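HIAXHD3 (Humicola insolens, PDB 3ZXK) removes alpha-L-arabinofuranose side chains, probably from xylan, as an exo-acting arabinofuranosidase of glycoside hydrolase family 43. Local coordinates at residues A[22-26]-A[27-31]; A[114-117]-A[118-121]; A[122-126]-A[127-131]; A[314-317]-A[318-322]. All coordinates share one frame; numbering follows the deposited sequence. Where two conformers were deposited one is given.

Contact 1: A[22-26]-A[27-31]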
loop_
_atom_site.group_PDB
_atom_site.type_symbol
_atom_site.label_atom_id
_atom_site.label_comp_id
_atom_site.label_asym_id
_atom_site.label_seq_id
_atom_site.Cartn_x
_atom_site.Cartn_y
_atom_site.Cartn_z
ATOM N N VAL A 22 -11.701 -0.191 -6.773
ATOM C CA VAL A 22 -12.036 1.183 -7.192
ATOM C C VAL A 22 -13.542 1.344 -7.342
ATOM O O VAL A 22 -14.232 0.428 -7.794
ATOM C CB VAL A 22 -11.394 1.603 -8.546
ATOM C CG1 VAL A 22 -9.952 2.092 -8.398
ATOM C CG2 VAL A 22 -11.549 0.521 -9.623
ATOM N N PHE A 23 -14.049 2.508 -6.958
ATOM C CA PHE A 23 -15.468 2.809 -7.154
ATOM C C PHE A 23 -15.653 4.305 -7.233
ATOM O O PHE A 23 -14.727 5.049 -6.938
ATOM C CB PHE A 23 -16.358 2.172 -6.058
ATOM C CG PHE A 23 -16.034 2.630 -4.660
ATOM C CD1 PHE A 23 -15.076 1.987 -3.891
ATOM C CD2 PHE A 23 -16.673 3.733 -4.118
ATOM C CE1 PHE A 23 -14.757 2.434 -2.610
ATOM C CE2 PHE A 23 -16.380 4.169 -2.826
ATOM C CZ PHE A 23 -15.439 3.510 -2.059
ATOM N N ARG A 24 -16.834 4.728 -7.658
ATOM C CA ARG A 24 -17.113 6.149 -7.810
ATOM C C ARG A 24 -18.252 6.551 -6.906
ATOM O O ARG A 24 -19.242 5.812 -6.777
ATOM C CB ARG A 24 -17.506 6.452 -9.260
ATOM C CG ARG A 24 -17.796 7.912 -9.505
ATOM C CD ARG A 24 -18.012 8.219 -10.976
ATOM N NE ARG A 24 -19.149 7.506 -11.552
ATOM C CZ ARG A 24 -20.409 7.933 -11.517
ATOM N NH1 ARG A 24 -20.725 9.082 -10.914
ATOM N NH2 ARG A 24 -21.365 7.218 -12.086
ATOM N N VAL A 25 -18.108 7.709 -6.264
ATOM C CA VAL A 25 -19.249 8.389 -5.620
ATOM C C VAL A 25 -19.352 9.757 -6.243
ATOM O O VAL A 25 -18.472 10.600 -6.035
ATOM C CB VAL A 25 -19.050 8.537 -4.097
ATOM C CG1 VAL A 25 -20.321 9.115 -3.466
ATOM C CG2 VAL A 25 -18.684 7.194 -3.469
ATOM N N GLY A 26 -20.400 9.990 -7.023
ATOM C CA GLY A 26 -20.550 11.297 -7.666
ATOM C C GLY A 26 -19.368 11.625 -8.557
ATOM O O GLY A 26 -19.105 10.891 -9.513
ATOM N N SER A 27 -18.694 12.747 -8.271
ATOM C CA SER A 27 -17.538 13.210 -9.033
ATOM C C SER A 27 -16.186 12.627 -8.586
ATOM O O SER A 27 -15.145 12.920 -9.173
ATOM C CB SER A 27 -17.492 14.744 -8.977
ATOM O OG SER A 27 -18.672 15.251 -9.550
ATOM N N VAL A 28 -16.198 11.775 -7.566
ATOM C CA VAL A 28 -14.958 11.332 -6.944
ATOM C C VAL A 28 -14.763 9.827 -7.076
ATOM O O VAL A 28 -15.697 9.047 -6.839
ATOM C CB VAL A 28 -14.902 11.705 -5.432
ATOM C CG1 VAL A 28 -13.560 11.262 -4.862
ATOM C CG2 VAL A 28 -15.120 13.200 -5.237
ATOM N N PHE A 29 -13.551 9.434 -7.447
ATOM C CA PHE A 29 -13.186 8.009 -7.461
ATOM C C PHE A 29 -12.373 7.713 -6.213
ATOM O O PHE A 29 -11.502 8.504 -5.810
ATOM C CB PHE A 29 -12.307 7.676 -8.661
ATOM C CG PHE A 29 -12.935 7.980 -9.985
ATOM C CD1 PHE A 29 -13.756 7.023 -10.613
ATOM C CD2 PHE A 29 -12.691 9.187 -10.644
ATOM C CE1 PHE A 29 -14.335 7.273 -11.854
ATOM C CE2 PHE A 29 -13.278 9.439 -11.899
ATOM C CZ PHE A 29 -14.095 8.478 -12.500
ATOM N N TYR A 30 -12.616 6.551 -5.634
ATOM C CA TYR A 30 -11.895 6.061 -4.453
ATOM C C TYR A 30 -11.225 4.735 -4.760
ATOM O O TYR A 30 -11.751 3.949 -5.533
ATOM C CB TYR A 30 -12.837 5.919 -3.252
ATOM C CG TYR A 30 -13.303 7.252 -2.724
ATOM C CD1 TYR A 30 -12.451 8.060 -1.965
ATOM C CD2 TYR A 30 -14.578 7.723 -3.019
ATOM C CE1 TYR A 30 -12.873 9.291 -1.502
ATOM C CE2 TYR A 30 -15.015 8.953 -2.559
ATOM C CZ TYR A 30 -14.169 9.708 -1.792
ATOM O OH TYR A 30 -14.556 10.933 -1.340
ATOM N N TYR A 31 -10.071 4.505 -4.152
ATOM C CA TYR A 31 -9.198 3.344 -4.449
ATOM C C TYR A 31 -8.725 2.865 -3.100
ATOM O O TYR A 31 -8.200 3.658 -2.305
ATOM C CB TYR A 31 -8.021 3.898 -5.246
ATOM C CG TYR A 31 -6.887 3.003 -5.699
ATOM C CD1 TYR A 31 -6.153 2.216 -4.804
ATOM C CD2 TYR A 31 -6.485 3.039 -7.031
ATOM C CE1 TYR A 31 -5.057 1.467 -5.233
ATOM C CE2 TYR A 31 -5.407 2.282 -7.458
ATOM C CZ TYR A 31 -4.697 1.516 -6.574
ATOM O OH TYR A 31 -3.641 0.811 -7.106
#
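F23 pairs with Y30 and V25 with V28 as hydrogen-bonded antiparallel pairs of a tight hairpin, whose strand axes for 22-25 and 28-31 approach to 4.7 Å at 152°, and a type II' turn from V25 to V28 closes it with G26 at a positive phi. The straightest of its four backbone bonds runs from Y30 N to F23 O, 2.9 Å long with 172° at the hydrogen.

On the face carrying F23, V25, V28 and Y30, F23 CG stands between the backbone N and the carbonyl carbon (chi1 60°), which turns the ring toward the partner strand. There Y30 CB lies over the F23 ring face, 4.0 Å from its centroid, a CH-pi contact, while V25 CG2 meets the Y30 ring at its edge. On the other face R24 CD rests 3.9 Å from F29 CE1, and the bend at chi3 turns the guanidinium so that R24 NH1 donates in its own plane to G26 O (2.8 Å); NH2 forms a salt bridge with D254.

The hairpin is the first half of a four-stranded propeller blade: strand 28-32 pairs on its other side with 41-47, F23 and V25 touch strand 87-91, and V22, R24 and F29 touch strand 250-254.

Contact 2: A[114-117]-A[118-121]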
loop_
_atom_site.group_PDB
_atom_site.type_symbol
_atom_site.label_atom_id
_atom_site.label_comp_id
_atom_site.label_asym_id
_atom_site.label_seq_id
_atom_site.Cartn_x
_atom_site.Cartn_y
_atom_site.Cartn_z
ATOM N N GLY A 114 -19.378 9.204 6.036
ATOM C CA GLY A 114 -18.914 9.870 4.818
ATOM C C GLY A 114 -19.096 11.364 4.744
ATOM O O GLY A 114 -18.888 11.956 3.682
ATOM N N GLY A 115 -19.455 12.000 5.862
ATOM C CA GLY A 115 -19.604 13.456 5.881
ATOM C C GLY A 115 -20.649 13.948 4.891
ATOM O O GLY A 115 -20.553 15.081 4.384
ATOM N N ASN A 116 -21.661 13.116 4.623
ATOM C CA ASN A 116 -22.733 13.460 3.660
ATOM C C ASN A 116 -22.206 13.510 2.219
ATOM O O ASN A 116 -22.619 14.346 1.409
ATOM C CB ASN A 116 -23.452 14.778 4.062
ATOM C CG ASN A 116 -24.849 14.912 3.468
ATOM O OD1 ASN A 116 -25.505 13.927 3.175
ATOM N ND2 ASN A 116 -25.306 16.150 3.302
ATOM N N ALA A 117 -21.302 12.587 1.903
ATOM C CA ALA A 117 -20.699 12.542 0.574
ATOM C C ALA A 117 -21.720 12.433 -0.570
ATOM O O ALA A 117 -21.552 13.087 -1.585
ATOM C CB ALA A 117 -19.703 11.405 0.500
ATOM N N LEU A 118 -22.772 11.621 -0.393
ATOM C CA LEU A 118 -23.758 11.370 -1.466
ATOM C C LEU A 118 -24.414 12.653 -1.925
ATOM O O LEU A 118 -24.923 12.718 -3.052
ATOM C CB LEU A 118 -24.852 10.379 -1.034
ATOM C CG LEU A 118 -25.993 10.845 -0.113
ATOM C CD1 LEU A 118 -27.110 9.800 -0.082
ATOM C CD2 LEU A 118 -25.478 11.186 1.297
ATOM N N ALA A 119 -24.383 13.660 -1.053
ATOM C CA ALA A 119 -25.037 14.953 -1.291
ATOM C C ALA A 119 -24.073 16.059 -1.726
ATOM O O ALA A 119 -24.498 17.169 -2.047
ATOM C CB ALA A 119 -25.798 15.394 -0.042
ATOM N N ASN A 120 -22.778 15.762 -1.711
ATOM C CA ASN A 120 -21.744 16.756 -2.015
ATOM C C ASN A 120 -20.835 16.230 -3.118
ATOM O O ASN A 120 -19.610 16.370 -3.043
ATOM C CB ASN A 120 -20.912 17.079 -0.775
ATOM C CG ASN A 120 -21.698 17.831 0.278
ATOM O OD1 ASN A 120 -21.896 19.032 0.157
ATOM N ND2 ASN A 120 -22.148 17.131 1.313
ATOM N N ASN A 121 -21.454 15.597 -4.121
ATOM C CA ASN A 121 -20.761 15.046 -5.303
ATOM C C ASN A 121 -19.586 14.153 -4.956
ATOM O O ASN A 121 -18.598 14.068 -5.697
ATOM C CB ASN A 121 -20.314 16.166 -6.234
ATOM C CG ASN A 121 -21.445 17.098 -6.592
ATOM O OD1 ASN A 121 -21.375 18.284 -6.318
ATOM N ND2 ASN A 121 -22.503 16.555 -7.173
#
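N120 turns its side chain back over the preceding turn, with CG beside its own backbone N (chi1 -69°) and the amide rotated by chi2 -79°, and this places ND2 on the carbonyl of N116. N116 sends its own CG anti to the backbone N (chi1 -158°), so that its amide leans over A119 instead of following the backbone.

The carbonyl oxygen of N116 is gripped twice. N120 ND2 donates to N116 O at 2.8 Å, and A119 N reaches the same N116 O at 3.1 Å. The two donors come from opposite faces of the carbonyl plane, each well above it, so this peptide group is held from both sides. One residue further on, N120 N bonds to A117 O at 2.9 Å. The bonds from A119 N and N120 N both span three residues, as expected of the short 3-10 turn that includes L118.

Carbon atoms pack against the polar end of N116. A119 CB lies equally near its two polar atoms, 3.5 Å from both N116 OD1 and N116 ND2, while L118 CD2 comes to 3.3 Å from N116 OD1. The amides of N116 and N120 stand almost perpendicular, with ND2 of each 3.9 Å from the other.

This surface turn belongs to the connection from strand 106-113 to strand 132-137. D95, which follows strand 87-91, accepts from N116 N, and Y90 OH of that strand bonds to L118 N; the A117 side chain touches V124.

Contact 3: A[122-126]-A[127-131]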
loop_
_atom_site.group_PDB
_atom_site.type_symbol
_atom_site.label_atom_id
_atom_site.label_comp_id
_atom_site.label_asym_id
_atom_site.label_seq_id
_atom_site.Cartn_x
_atom_site.Cartn_y
_atom_site.Cartn_z
ATOM N N GLY A 122 -19.702 13.495 -3.807
ATOM C CA GLY A 122 -18.768 12.440 -3.406
ATOM C C GLY A 122 -17.599 12.881 -2.547
ATOM O O GLY A 122 -16.804 12.057 -2.156
ATOM N N GLU A 123 -17.524 14.175 -2.234
ATOM C CA GLU A 123 -16.469 14.719 -1.379
ATOM C C GLU A 123 -16.673 14.320 0.081
ATOM O O GLU A 123 -17.785 14.413 0.584
ATOM C CB GLU A 123 -16.508 16.256 -1.420
ATOM C CG GLU A 123 -16.317 16.820 -2.808
ATOM C CD GLU A 123 -14.865 16.870 -3.193
ATOM O OE1 GLU A 123 -14.023 16.475 -2.356
ATOM O OE2 GLU A 123 -14.570 17.298 -4.326
ATOM N N VAL A 124 -15.608 13.890 0.750
ATOM C CA VAL A 124 -15.648 13.675 2.185
ATOM C C VAL A 124 -14.718 14.719 2.820
ATOM O O VAL A 124 -13.515 14.780 2.472
ATOM C CB VAL A 124 -15.147 12.267 2.550
ATOM C CG1 VAL A 124 -15.153 12.048 4.060
ATOM C CG2 VAL A 124 -15.951 11.193 1.836
ATOM N N PRO A 125 -15.242 15.562 3.735
ATOM C CA PRO A 125 -14.308 16.508 4.358
ATOM C C PRO A 125 -13.223 15.757 5.124
ATOM O O PRO A 125 -13.517 14.701 5.693
ATOM C CB PRO A 125 -15.193 17.297 5.338
ATOM C CG PRO A 125 -16.608 17.012 4.921
ATOM C CD PRO A 125 -16.586 15.627 4.337
ATOM N N PRO A 126 -11.975 16.256 5.125
ATOM C CA PRO A 126 -10.853 15.560 5.776
ATOM C C PRO A 126 -11.147 15.201 7.243
ATOM O O PRO A 126 -10.780 14.119 7.711
ATOM C CB PRO A 126 -9.711 16.582 5.676
ATOM C CG PRO A 126 -10.013 17.324 4.417
ATOM C CD PRO A 126 -11.515 17.397 4.305
ATOM N N SER A 127 -11.845 16.084 7.949
ATOM C CA SER A 127 -12.165 15.845 9.357
ATOM C C SER A 127 -13.252 14.779 9.567
ATOM O O SER A 127 -13.386 14.234 10.661
ATOM C CB SER A 127 -12.568 17.162 10.041
ATOM O OG SER A 127 -13.728 17.710 9.424
ATOM N N ALA A 128 -14.028 14.464 8.534
ATOM C CA ALA A 128 -15.137 13.518 8.732
ATOM C C ALA A 128 -14.713 12.042 8.827
ATOM O O ALA A 128 -15.428 11.255 9.429
ATOM C CB ALA A 128 -16.199 13.681 7.641
ATOM N N TRP A 129 -13.574 11.657 8.250
ATOM C CA TRP A 129 -13.152 10.262 8.314
ATOM C C TRP A 129 -12.957 9.901 9.763
ATOM O O TRP A 129 -12.287 10.627 10.512
ATOM C CB TRP A 129 -11.819 10.061 7.608
ATOM C CG TRP A 129 -11.837 10.336 6.141
ATOM C CD1 TRP A 129 -11.230 11.402 5.474
ATOM C CD2 TRP A 129 -12.441 9.514 5.097
ATOM N NE1 TRP A 129 -11.408 11.293 4.122
ATOM C CE2 TRP A 129 -12.154 10.191 3.828
ATOM C CE3 TRP A 129 -13.239 8.354 5.089
ATOM C CZ2 TRP A 129 -12.584 9.675 2.611
ATOM C CZ3 TRP A 129 -13.664 7.849 3.853
ATOM C CH2 TRP A 129 -13.350 8.505 2.647
ATOM N N ASN A 130 -13.554 8.791 10.178
ATOM C CA ASN A 130 -13.437 8.330 11.543
ATOM C C ASN A 130 -13.715 6.850 11.547
ATOM O O ASN A 130 -14.868 6.458 11.601
ATOM C CB ASN A 130 -14.465 9.044 12.425
ATOM C CG ASN A 130 -14.364 8.665 13.898
ATOM O OD1 ASN A 130 -13.541 7.843 14.292
ATOM N ND2 ASN A 130 -15.232 9.260 14.713
ATOM N N TRP A 131 -12.667 6.032 11.451
ATOM C CA TRP A 131 -12.877 4.600 11.247
ATOM C C TRP A 131 -12.924 3.846 12.545
ATOM O O TRP A 131 -12.077 4.050 13.410
ATOM C CB TRP A 131 -11.716 4.081 10.408
ATOM C CG TRP A 131 -11.709 4.651 9.022
ATOM C CD1 TRP A 131 -11.084 5.823 8.561
ATOM C CD2 TRP A 131 -12.377 4.083 7.863
ATOM N NE1 TRP A 131 -11.310 5.983 7.227
ATOM C CE2 TRP A 131 -12.081 4.975 6.742
ATOM C CE3 TRP A 131 -13.148 2.937 7.644
ATOM C CZ2 TRP A 131 -12.582 4.730 5.452
ATOM C CZ3 TRP A 131 -13.631 2.677 6.344
ATOM C CH2 TRP A 131 -13.358 3.562 5.277
HETATM O O HOH W 1 -11.369 13.196 1.901
HETATM O O HOH W 2 -10.543 12.585 10.083
#
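The connection between strands 106-113 and 132-137, the third and fourth strands of a propeller blade, folds into a compact bend in which V124 packs against W129. The isopropyl group of V124 lies over one face of the indole, the two side chains crossing at about a right angle. V124 CG1 stands over the five-membered ring, 3.8 Å from its centroid and 20° off the normal, a CH-pi contact, while V124 CB lies 3.6 Å from W129 CZ2 and V124 CG2 reaches CZ2 and CH2 of the six-membered ring. With CG beside the backbone N (chi1 -64°), W129 folds its indole back along the bend, and CD1 brings the ring edge to 3.5 Å from P126 O.

Such a strand-to-strand connection is built here on two consecutive prolines. A128 N closes the reversal by donating to P125 O at 2.9 Å from above the carbonyl plane, and A128 CB rests 3.9 Å from P125 CD. One water accepts from W129 NE1 and donates to V124 O; a second donates to both P126 O and W129 O, so water bridges the bend at two places. An alanine in place of W129 would probably leave V124 without its aromatic platform and the first water without its indole donor. Beyond the bend, the W129 ring meets F97 with the planes at about 45° and also touches Y30 of strand 28-32, V56 and T57 of strand 54-58, and S112.

Contact 4: A[314-317]-A[318-322]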
loop_
_atom_site.group_PDB
_atom_site.type_symbol
_atom_site.label_atom_id
_atom_site.label_comp_id
_atom_site.label_asym_id
_atom_site.label_seq_id
_atom_site.Cartn_x
_atom_site.Cartn_y
_atom_site.Cartn_z
ATOM N N GLU A 314 -5.948 17.457 -1.138
ATOM C CA GLU A 314 -5.893 17.508 0.317
ATOM C C GLU A 314 -4.503 17.118 0.791
ATOM O O GLU A 314 -3.951 16.110 0.344
ATOM C CB GLU A 314 -6.876 16.501 0.922
ATOM C CG GLU A 314 -8.310 16.976 1.060
ATOM C CD GLU A 314 -9.294 15.828 0.930
ATOM O OE1 GLU A 314 -9.133 14.797 1.625
ATOM O OE2 GLU A 314 -10.226 15.959 0.118
ATOM N N GLY A 315 -3.952 17.913 1.704
ATOM C CA GLY A 315 -2.722 17.553 2.406
ATOM C C GLY A 315 -1.477 17.500 1.540
ATOM O O GLY A 315 -1.474 17.948 0.401
ATOM N N LEU A 316 -0.423 16.912 2.087
ATOM C CA LEU A 316 0.880 16.917 1.447
ATOM C C LEU A 316 0.939 15.944 0.264
ATOM O O LEU A 316 0.470 14.801 0.374
ATOM C CB LEU A 316 1.953 16.543 2.489
ATOM C CG LEU A 316 2.206 17.553 3.613
ATOM C CD1 LEU A 316 3.218 16.977 4.600
ATOM C CD2 LEU A 316 2.665 18.906 3.061
ATOM N N ALA A 317 1.493 16.399 -0.866
ATOM C CA ALA A 317 1.782 15.479 -1.986
ATOM C C ALA A 317 2.974 14.571 -1.693
ATOM O O ALA A 317 3.770 14.870 -0.813
ATOM C CB ALA A 317 2.028 16.247 -3.257
ATOM N N SER A 318 3.107 13.484 -2.455
ATOM C CA SER A 318 4.198 12.514 -2.219
ATOM C C SER A 318 5.591 13.142 -2.166
ATOM O O SER A 318 6.439 12.685 -1.415
ATOM C CB SER A 318 4.212 11.431 -3.308
ATOM O OG SER A 318 3.016 10.665 -3.288
ATOM N N THR A 319 5.816 14.164 -2.984
ATOM C CA THR A 319 7.136 14.776 -3.101
ATOM C C THR A 319 7.262 16.067 -2.287
ATOM O O THR A 319 8.306 16.725 -2.315
ATOM C CB THR A 319 7.511 15.054 -4.580
ATOM O OG1 THR A 319 6.454 15.791 -5.203
ATOM C CG2 THR A 319 7.742 13.743 -5.363
ATOM N N ASP A 320 6.207 16.438 -1.560
ATOM C CA ASP A 320 6.252 17.636 -0.708
ATOM C C ASP A 320 7.124 17.429 0.519
ATOM O O ASP A 320 7.069 16.371 1.158
ATOM C CB ASP A 320 4.839 18.020 -0.238
ATOM C CG ASP A 320 3.993 18.676 -1.338
ATOM O OD1 ASP A 320 4.549 18.997 -2.410
ATOM O OD2 ASP A 320 2.770 18.887 -1.118
ATOM N N LEU A 321 7.894 18.454 0.877
ATOM C CA LEU A 321 8.600 18.465 2.150
ATOM C C LEU A 321 7.626 18.248 3.300
ATOM O O LEU A 321 6.605 18.924 3.405
ATOM C CB LEU A 321 9.349 19.797 2.315
ATOM C CG LEU A 321 10.028 20.095 3.656
ATOM C CD1 LEU A 321 11.194 19.147 3.870
ATOM C CD2 LEU A 321 10.510 21.539 3.750
ATOM N N ASP A 322 7.964 17.299 4.170
ATOM C CA ASP A 322 7.176 16.987 5.352
ATOM C C ASP A 322 8.016 17.249 6.579
ATOM O O ASP A 322 9.005 16.560 6.835
ATOM C CB ASP A 322 6.710 15.518 5.308
ATOM C CG ASP A 322 5.670 15.199 6.386
ATOM O OD1 ASP A 322 5.549 15.971 7.385
ATOM O OD2 ASP A 322 4.988 14.176 6.227
HETATM O O HOH W 3 -0.358 19.223 -2.028
HETATM O O HOH W 4 5.094 14.453 1.554
#
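S318 and T319 fill the two central positions of a type I turn that runs from A317 to D320. S318 directs its CB away from the preceding segment, and its OG bonds to E15; T319 likewise points away, onto strand 523-533. At D320 the chain returns: D320 N donates to A317 O at 3.0 Å, closing the turn, and the side chain answers in the reverse sense. With CG beside its backbone N (chi1 -75°), D320 brings OD2 to 2.8 Å from A317 N, a bond of 158° that meets the carboxylate from above its plane. Water adds a link at each side of this exchange, one donating to D320 OD2 and G315 O, the other to A317 O and D320 O. An alanine at D320 would probably leave the A317 N-H without its acceptor and the G315 water with one fewer partner.

L321 turns its side chain outward, but L321 O lies 4.0 Å from L316 CD2. D322 ends the walk with its CG 3.5 Å from L316 CD1, its carboxylate oxygens bonded to F324 N and W333 NE1. The whole is a type I turn doubly tied between its first and fourth residues, within the linking segment that packs onto strand 523-533 of the C-terminal beta-sandwich.

The contacts follow one another along the chain, from the first blade of the five-bladed propeller to the segment leading into the C-terminal sandwich. Contact 1 is the inner hairpin of the first blade. Contacts 2 and 3, with centres about 9 Å apart, form one continuous connection between the third and fourth strands of the next blade, joined where G122 N probably donates to A117 O. That connection touches the hairpin of the first blade: S27 N meets N121 O, and Y30 OH reaches G122 O. Contact 4 centres about 19 Å from contact 3 and touches it through P126 and E314, so the loop of the second blade also borders the linker to the sandwich.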